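Local atomic coordinates of putative protease (PDB entry 3KD4), a protein that is probably an exported protease of unknown substrate, with a middle region that resembles a transglutaminase-like fold. Residues A[243-248]-A[337-342]; A[249-254]-A[296-301]. One frame throughout, in Å; residues are numbered along the deposited sequence.

Interaction 1 (A[243-248]-A[337-342]); sequences NEQEKV and KDQYLS
The side-chain amides of Gln245 and Gln339 meet edge to edge in a doubly hydrogen-bonded pair. Gln339 NE2 gives a nearly straight bond (171°) to Gln245 OE1 at 2.9 Å, and Gln245 NE2 returns one to Gln339 OE1 at 3.2 Å. The two amide planes lie 11° apart, and each acceptor is approached in its carbonyl plane on a lone pair, so the two bonds together fix both rotations. Gln245 reaches this position because its CG is anti to the backbone N while the chain turns at chi2 (64°), so the amide ends up nearer the strand than its CB direction suggests; Gln339 is extended beyond CG. Replacing Gln245 with an alanine removes both amide partners and would probably leave the Gln339 amide unmatched and able to turn. Beside the pair, Val248 CG1 lies 3.6 Å from Gln339 OE1. The same methyl touches Leu341 CD1 at 4.1 Å, of less weight because that side chain has a second deposited conformer. In the second shell, Gln245 NE2 bonds to Asn249 OD1, and Val334 of strand 327-334 is touched by Gln245, Val248 and Gln339. Backbone bonds tie Gln339 to Ala332 and Leu341 to Val330. Asn243 caps the helix start, its OD1 accepting from Glu246 N at 2.8 Å, and Glu244 OE1 holds Asp335 N near the turn between the strands. The axes of helix 244-248 and strand 337-341 run nearly parallel, 12.0 Å apart: a helix packed by side chains against an outermost strand of a five-stranded antiparallel sheet, a layering consistent with a transglutaminase-like fold.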
ATOM      1  N   ASN A 243     -33.394   8.490  -6.789  1.00 35.74           N
ATOM      2  CA  ASN A 243     -32.976   7.873  -5.547  1.00 33.22           C
ATOM      3  C   ASN A 243     -31.584   8.299  -5.056  1.00 31.29           C
ATOM      4  O   ASN A 243     -30.759   8.863  -5.799  1.00 29.48           O
ATOM      5  CB  ASN A 243     -33.106   6.350  -5.665  1.00 33.27           C
ATOM      6  CG  ASN A 243     -32.255   5.773  -6.755  1.00 32.79           C
ATOM      7  OD1 ASN A 243     -31.062   6.040  -6.840  1.00 30.68           O
ATOM      8  ND2 ASN A 243     -32.860   4.947  -7.592  1.00 34.76           N
ATOM      9  N   GLU A 244     -31.341   8.014  -3.790  1.00 28.80           N
ATOM     10  CA  GLU A 244     -30.076   8.377  -3.168  1.00 27.59           C
ATOM     11  C   GLU A 244     -28.877   7.708  -3.821  1.00 26.16           C
ATOM     12  O   GLU A 244     -27.817   8.309  -3.914  1.00 24.91           O
ATOM     13  CB  GLU A 244     -30.133   8.053  -1.696  1.00 27.61           C
ATOM     14  CG  GLU A 244     -31.016   9.006  -0.964  1.00 29.18           C
ATOM     15  CD  GLU A 244     -30.983   8.798   0.534  1.00 32.32           C
ATOM     16  OE1 GLU A 244     -30.125   8.023   1.029  1.00 29.74           O
ATOM     17  OE2 GLU A 244     -31.829   9.426   1.217  1.00 35.58           O
ATOM     18  N   GLN A 245     -29.051   6.479  -4.306  1.00 24.85           N
ATOM     19  CA  GLN A 245     -27.948   5.787  -4.913  1.00 24.52           C
ATOM     20  C   GLN A 245     -27.489   6.513  -6.187  1.00 24.61           C
ATOM     21  O   GLN A 245     -26.288   6.582  -6.487  1.00 24.06           O
ATOM     22  CB  GLN A 245     -28.300   4.336  -5.205  1.00 24.16           C
ATOM     23  CG  GLN A 245     -27.120   3.522  -5.767  1.00 24.48           C
ATOM     24  CD  GLN A 245     -25.975   3.407  -4.768  1.00 25.57           C
ATOM     25  OE1 GLN A 245     -26.170   2.909  -3.682  1.00 25.24           O
ATOM     26  NE2 GLN A 245     -24.790   3.888  -5.133  1.00 25.55           N
ATOM     27  N   GLU A 246     -28.453   7.041  -6.936  1.00 24.57           N
ATOM     28  CA  GLU A 246     -28.149   7.713  -8.187  1.00 24.81           C
ATOM     29  C   GLU A 246     -27.296   8.941  -7.855  1.00 23.70           C
ATOM     30  O   GLU A 246     -26.350   9.237  -8.544  1.00 23.21           O
ATOM     31  CB  GLU A 246     -29.444   8.124  -8.921  1.00 24.77           C
ATOM     32  CG  GLU A 246     -29.161   8.849 -10.223  1.00 29.32           C
ATOM     33  CD  GLU A 246     -30.411   9.268 -10.986  1.00 34.04           C
ATOM     34  OE1 GLU A 246     -31.492   8.665 -10.772  1.00 37.90           O
ATOM     35  OE2 GLU A 246     -30.302  10.218 -11.798  1.00 37.27           O
ATOM     36  N   LYS A 247     -27.647   9.636  -6.781  1.00 23.48           N
ATOM     37  CA  LYS A 247     -26.897  10.809  -6.370  1.00 23.43           C
ATOM     38  C   LYS A 247     -25.448  10.481  -6.044  1.00 22.31           C
ATOM     39  O   LYS A 247     -24.534  11.212  -6.455  1.00 21.24           O
ATOM     40  CB  LYS A 247     -27.545  11.470  -5.174  1.00 23.92           C
ATOM     41  CG  LYS A 247     -28.918  12.026  -5.417  1.00 25.09           C
ATOM     42  CD  LYS A 247     -29.360  12.689  -4.149  1.00 28.14           C
ATOM     43  CE  LYS A 247     -30.672  13.409  -4.270  1.00 30.79           C
ATOM     44  NZ  LYS A 247     -30.901  14.102  -2.959  1.00 34.25           N
ATOM     45  N   VAL A 248     -25.228   9.395  -5.305  1.00 21.90           N
ATOM     46  CA  VAL A 248     -23.861   8.951  -4.999  1.00 21.15           C
ATOM     47  C   VAL A 248     -23.125   8.661  -6.314  1.00 21.29           C
ATOM     48  O   VAL A 248     -21.988   9.098  -6.524  1.00 21.21           O
ATOM     49  CB  VAL A 248     -23.829   7.692  -4.055  1.00 21.96           C
ATOM     50  CG1 VAL A 248     -22.383   7.136  -3.924  1.00 18.08           C
ATOM     51  CG2 VAL A 248     -24.453   8.011  -2.676  1.00 20.79           C
ATOM     52  N   LYS A 337     -28.211   2.647   4.866  1.00 23.06           N
ATOM     53  CA  LYS A 337     -27.163   1.610   4.740  1.00 23.24           C
ATOM     54  C   LYS A 337     -25.863   2.218   4.207  1.00 21.80           C
ATOM     55  O   LYS A 337     -25.851   2.863   3.140  1.00 20.65           O
ATOM     56  CB  LYS A 337     -27.581   0.498   3.785  1.00 23.94           C
ATOM     57  CG  LYS A 337     -29.000  -0.087   4.062  1.00 29.58           C
ATOM     58  CD  LYS A 337     -29.279  -1.321   3.194  1.00 33.78           C
ATOM     59  CE  LYS A 337     -30.770  -1.632   3.098  1.00 38.13           C
ATOM     60  NZ  LYS A 337     -31.012  -2.988   2.435  1.00 41.01           N
ATOM     61  N   ASP A 338     -24.775   1.954   4.911  1.00 19.88           N
ATOM     62  CA  ASP A 338     -23.505   2.511   4.547  1.00 19.25           C
ATOM     63  C   ASP A 338     -22.843   1.794   3.386  1.00 18.09           C
ATOM     64  O   ASP A 338     -22.900   0.596   3.286  1.00 16.92           O
ATOM     65  CB  ASP A 338     -22.575   2.498   5.744  1.00 19.19           C
ATOM     66  CG  ASP A 338     -22.925   3.529   6.758  1.00 22.31           C
ATOM     67  OD1 ASP A 338     -23.752   4.438   6.470  1.00 23.55           O
ATOM     68  OD2 ASP A 338     -22.333   3.435   7.862  1.00 26.15           O
ATOM     69  N   GLN A 339     -22.173   2.560   2.521  1.00 17.43           N
ATOM     70  CA  GLN A 339     -21.282   1.987   1.534  1.00 16.92           C
ATOM     71  C   GLN A 339     -20.006   2.789   1.569  1.00 16.43           C
ATOM     72  O   GLN A 339     -20.006   3.966   1.979  1.00 16.94           O
ATOM     73  CB  GLN A 339     -21.929   1.976   0.123  1.00 17.56           C
ATOM     74  CG  GLN A 339     -22.200   3.363  -0.438  1.00 18.25           C
ATOM     75  CD  GLN A 339     -23.099   3.319  -1.665  1.00 21.04           C
ATOM     76  OE1 GLN A 339     -22.708   3.755  -2.733  1.00 21.72           O
ATOM     77  NE2 GLN A 339     -24.295   2.788  -1.511  1.00 19.27           N
ATOM     78  N   TYR A 340     -18.920   2.142   1.183  1.00 15.98           N
ATOM     79  CA  TYR A 340     -17.591   2.734   1.261  1.00 16.93           C
ATOM     80  C   TYR A 340     -17.030   3.033  -0.125  1.00 18.14           C
ATOM     81  O   TYR A 340     -17.128   2.204  -1.012  1.00 17.95           O
ATOM     82  CB  TYR A 340     -16.651   1.809   2.030  1.00 16.12           C
ATOM     83  CG  TYR A 340     -17.234   1.449   3.383  1.00 15.90           C
ATOM     84  CD1 TYR A 340     -17.490   2.441   4.328  1.00 15.96           C
ATOM     85  CD2 TYR A 340     -17.564   0.130   3.707  1.00 19.51           C
ATOM     86  CE1 TYR A 340     -18.036   2.133   5.584  1.00 16.18           C
ATOM     87  CE2 TYR A 340     -18.096  -0.195   4.967  1.00 18.44           C
ATOM     88  CZ  TYR A 340     -18.331   0.833   5.893  1.00 16.42           C
ATOM     89  OH  TYR A 340     -18.905   0.559   7.084  1.00 14.97           O
ATOM     90  N   LEU A 341     -16.479   4.237  -0.285  1.00 18.43           N
ATOM     91  CA  LEU A 341     -15.872   4.652  -1.541  0.50 19.00           C
ATOM     92  C   LEU A 341     -14.368   4.797  -1.325  1.00 19.24           C
ATOM     93  O   LEU A 341     -13.922   5.554  -0.453  1.00 18.55           O
ATOM     94  CB  LEU A 341     -16.491   5.972  -2.023  0.50 18.85           C
ATOM     95  CG  LEU A 341     -18.003   6.152  -1.863  0.50 20.24           C
ATOM     96  CD1 LEU A 341     -18.487   7.357  -2.667  0.50 20.98           C
ATOM     97  CD2 LEU A 341     -18.761   4.901  -2.282  0.50 21.63           C
ATOM     98  N   SER A 342     -13.596   4.055  -2.120  1.00 19.73           N
ATOM     99  CA  SER A 342     -12.132   4.002  -2.062  1.00 20.79           C
ATOM    100  C   SER A 342     -11.613   3.361  -3.363  1.00 21.66           C
ATOM    101  O   SER A 342     -12.381   2.767  -4.141  1.00 20.41           O
ATOM    102  CB  SER A 342     -11.636   3.179  -0.868  1.00 21.24           C
ATOM    103  OG  SER A 342     -12.295   1.928  -0.811  1.00 23.14           O
TER

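Interaction 2 (A[249-254]-A[296-301]); sequences NIIRDH and VMLNAA
Ile251 meets Met297 and Leu298 across this contact, and beside it on the same helix lies the flat guanidinium of Arg252, held by its own segment. At its edge and in its plane sits Asn249 OD1, reached by Arg252 NH1 at 2.8 Å (N-H...O angle 160°); the donor is tilted 20° from the asparagine carbonyl plane. The bond from Arg252 NH2 to that oxygen is weak. Over one face, offset toward the rim, lies the backbone Asn249 O, while Arg252 NH2 forms a long, weakly hydrogen-bonded salt bridge to Asp253 OD1 (3.3 Å). Asn249 OD1 also accepts from Gln245 NE2, so this oxygen takes donors from about one turn before and one turn after it.

The helix-helix contact itself is apolar and buried. The CG2 methyl of Ile251, anti to the backbone N, rests against Met297 CB at 3.6 Å. Met297 is a selenomethionine whose chain bends at chi3 (79°), which brings CE back to within 4.1 Å of Ile251 CD1; its CB and terminal methyl therefore meet different branches of the isoleucine. The next residue, Leu298, slides past in the opposite direction, its CD2 3.9 Å from Ile251 CB and 4.0 Å from CG2. The Ile251 and Leu298 CA atoms, 6.8 Å apart, are the nearest pair.

Helix 228-238 packs alongside: its Ala234 is touched by Met297 and its Thr238 by Ala301, while Phe233 meets the His254 ring edge-to-face. Helices 244-258, 287-300 and 228-238 thus pack together through mostly apolar side chains, and Asn299 ND2 bonds to Ser305 O where strand 305-312 begins.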
ATOM      1  N   ASN A 249     -23.778   7.948  -7.217  1.00 20.96           N
ATOM      2  CA  ASN A 249     -23.130   7.590  -8.486  1.00 20.84           C
ATOM      3  C   ASN A 249     -22.734   8.799  -9.306  1.00 20.04           C
ATOM      4  O   ASN A 249     -21.650   8.840  -9.863  1.00 19.76           O
ATOM      5  CB  ASN A 249     -24.040   6.700  -9.315  1.00 21.48           C
ATOM      6  CG  ASN A 249     -24.400   5.405  -8.605  1.00 23.87           C
ATOM      7  OD1 ASN A 249     -23.717   4.974  -7.658  1.00 23.85           O
ATOM      8  ND2 ASN A 249     -25.473   4.769  -9.072  1.00 24.86           N
ATOM      9  N   ILE A 250     -23.618   9.784  -9.366  1.00 19.94           N
ATOM     10  CA  ILE A 250     -23.346  11.006 -10.111  1.00 20.13           C
ATOM     11  C   ILE A 250     -22.101  11.708  -9.535  1.00 20.28           C
ATOM     12  O   ILE A 250     -21.165  12.047 -10.275  1.00 19.90           O
ATOM     13  CB  ILE A 250     -24.579  11.943 -10.105  1.00 19.54           C
ATOM     14  CG1 ILE A 250     -25.693  11.361 -11.001  1.00 20.58           C
ATOM     15  CG2 ILE A 250     -24.189  13.353 -10.587  1.00 19.85           C
ATOM     16  CD1 ILE A 250     -27.080  12.056 -10.871  1.00 18.14           C
ATOM     17  N   ILE A 251     -22.047  11.841  -8.211  1.00 20.47           N
ATOM     18  CA  ILE A 251     -20.956  12.559  -7.563  1.00 20.51           C
ATOM     19  C   ILE A 251     -19.637  11.781  -7.715  1.00 21.64           C
ATOM     20  O   ILE A 251     -18.629  12.320  -8.179  1.00 21.80           O
ATOM     21  CB  ILE A 251     -21.259  12.858  -6.080  1.00 20.66           C
ATOM     22  CG1 ILE A 251     -22.516  13.741  -5.934  1.00 21.17           C
ATOM     23  CG2 ILE A 251     -20.021  13.501  -5.377  1.00 17.17           C
ATOM     24  CD1 ILE A 251     -22.414  15.118  -6.547  1.00 23.25           C
ATOM     25  N   ARG A 252     -19.652  10.512  -7.340  1.00 22.69           N
ATOM     26  CA  ARG A 252     -18.487   9.642  -7.483  1.00 23.39           C
ATOM     27  C   ARG A 252     -17.947   9.634  -8.914  1.00 23.76           C
ATOM     28  O   ARG A 252     -16.756   9.765  -9.128  1.00 23.22           O
ATOM     29  CB  ARG A 252     -18.859   8.219  -7.068  1.00 23.73           C
ATOM     30  CG  ARG A 252     -17.696   7.284  -6.874  1.00 27.09           C
ATOM     31  CD  ARG A 252     -18.169   5.827  -6.725  1.00 31.25           C
ATOM     32  NE  ARG A 252     -18.895   5.451  -7.926  1.00 33.87           N
ATOM     33  CZ  ARG A 252     -20.197   5.179  -8.008  1.00 38.10           C
ATOM     34  NH1 ARG A 252     -20.978   5.151  -6.919  1.00 39.63           N
ATOM     35  NH2 ARG A 252     -20.728   4.908  -9.205  1.00 38.71           N
ATOM     36  N   ASP A 253     -18.824   9.458  -9.893  1.00 24.58           N
ATOM     37  CA  ASP A 253     -18.396   9.386 -11.289  1.00 25.08           C
ATOM     38  C   ASP A 253     -17.865  10.718 -11.756  1.00 25.00           C
ATOM     39  O   ASP A 253     -16.876  10.763 -12.477  1.00 24.90           O
ATOM     40  CB  ASP A 253     -19.545   8.947 -12.194  1.00 25.99           C
ATOM     41  CG  ASP A 253     -19.924   7.484 -11.976  1.00 28.15           C
ATOM     42  OD1 ASP A 253     -19.117   6.743 -11.373  1.00 31.63           O
ATOM     43  OD2 ASP A 253     -21.030   7.085 -12.391  1.00 30.65           O
ATOM     44  N   HIS A 254     -18.510  11.814 -11.360  1.00 25.28           N
ATOM     45  CA  HIS A 254     -17.956  13.113 -11.718  1.00 25.66           C
ATOM     46  C   HIS A 254     -16.515  13.272 -11.240  1.00 25.51           C
ATOM     47  O   HIS A 254     -15.663  13.740 -11.993  1.00 24.64           O
ATOM     48  CB  HIS A 254     -18.754  14.269 -11.173  1.00 25.88           C
ATOM     49  CG  HIS A 254     -18.247  15.587 -11.664  1.00 28.09           C
ATOM     50  ND1 HIS A 254     -18.573  16.085 -12.909  1.00 30.40           N
ATOM     51  CD2 HIS A 254     -17.385  16.476 -11.110  1.00 29.27           C
ATOM     52  CE1 HIS A 254     -17.953  17.240 -13.087  1.00 31.23           C
ATOM     53  NE2 HIS A 254     -17.235  17.504 -12.006  1.00 29.73           N
ATOM     54  N   VAL A 296     -17.505  16.398   0.928  1.00 17.38           N
ATOM     55  CA  VAL A 296     -18.210  17.690   0.888  1.00 18.28           C
ATOM     56  C   VAL A 296     -19.375  17.636  -0.111  1.00 18.02           C
ATOM     57  O   VAL A 296     -20.482  18.073   0.176  1.00 17.33           O
ATOM     58  CB  VAL A 296     -17.262  18.826   0.495  1.00 18.59           C
ATOM     59  CG1 VAL A 296     -18.040  20.087   0.082  1.00 17.83           C
ATOM     60  CG2 VAL A 296     -16.264  19.113   1.655  1.00 19.67           C
HETATM   61  N   MSE A 297     -19.128  17.049  -1.269  1.00 18.41           N
HETATM   62  CA  MSE A 297     -20.143  17.027  -2.321  1.00 18.53           C
HETATM   63  C   MSE A 297     -21.266  16.059  -1.958  1.00 19.16           C
HETATM   64  O   MSE A 297     -22.451  16.396  -2.097  1.00 19.41           O
HETATM   65  CB  MSE A 297     -19.500  16.675  -3.655  1.00 18.03           C
HETATM   66  CG  MSE A 297     -18.610  17.764  -4.152  1.00 18.64           C
HETATM   67 SE   MSE A 297     -17.897  17.468  -5.971  0.75 16.20          SE
HETATM   68  CE  MSE A 297     -19.525  18.026  -6.918  1.00 16.86           C
ATOM     69  N   LEU A 298     -20.917  14.857  -1.494  1.00 18.94           N
ATOM     70  CA  LEU A 298     -21.960  13.919  -1.027  1.00 19.77           C
ATOM     71  C   LEU A 298     -22.858  14.542   0.043  1.00 19.98           C
ATOM     72  O   LEU A 298     -24.082  14.524  -0.084  1.00 19.97           O
ATOM     73  CB  LEU A 298     -21.368  12.618  -0.503  1.00 19.93           C
ATOM     74  CG  LEU A 298     -20.677  11.751  -1.558  1.00 21.22           C
ATOM     75  CD1 LEU A 298     -19.886  10.623  -0.862  1.00 19.56           C
ATOM     76  CD2 LEU A 298     -21.690  11.197  -2.554  1.00 20.89           C
ATOM     77  N   ASN A 299     -22.257  15.125   1.080  1.00 20.68           N
ATOM     78  CA  ASN A 299     -23.057  15.777   2.122  1.00 21.65           C
ATOM     79  C   ASN A 299     -23.930  16.896   1.575  1.00 22.13           C
ATOM     80  O   ASN A 299     -25.090  17.012   1.974  1.00 22.83           O
ATOM     81  CB  ASN A 299     -22.191  16.280   3.258  1.00 21.22           C
ATOM     82  CG  ASN A 299     -21.790  15.158   4.205  1.00 22.34           C
ATOM     83  OD1 ASN A 299     -22.630  14.599   4.887  1.00 19.91           O
ATOM     84  ND2 ASN A 299     -20.510  14.813   4.220  1.00 19.09           N
ATOM     85  N   ALA A 300     -23.391  17.691   0.655  1.00 21.97           N
ATOM     86  CA  ALA A 300     -24.147  18.812   0.102  1.00 22.29           C
ATOM     87  C   ALA A 300     -25.330  18.283  -0.682  1.00 22.75           C
ATOM     88  O   ALA A 300     -26.359  18.952  -0.766  1.00 24.32           O
ATOM     89  CB  ALA A 300     -23.245  19.716  -0.767  1.00 21.09           C
ATOM     90  N   ALA A 301     -25.183  17.082  -1.245  1.00 23.06           N
ATOM     91  CA  ALA A 301     -26.228  16.424  -2.004  1.00 23.00           C
ATOM     92  C   ALA A 301     -27.262  15.663  -1.173  1.00 23.96           C
ATOM     93  O   ALA A 301     -28.150  15.046  -1.750  1.00 25.13           O
ATOM     94  CB  ALA A 301     -25.610  15.482  -3.040  1.00 21.91           C
TER

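The centres of interactions 1 and 2 lie 9 Å apart, and both draw on helix 244-258: its first turn supplies interaction 1 and the next turn and a half interaction 2. Along the chain, 249-254 and 296-301 fall inside the loop closed by 243-248 and 337-342, so the pairing is nested. The two also touch directly: Lys247 NZ probably bonds to Ala301 O (3.1 Å), Val248 CA packs on Leu298 CD2 (4.0 Å), and one deposited conformer of Leu341 reaches Leu298. One helix therefore bridges helix 287-300 and the outermost strand 337-341, joining the helical part of this middle region to its antiparallel sheet.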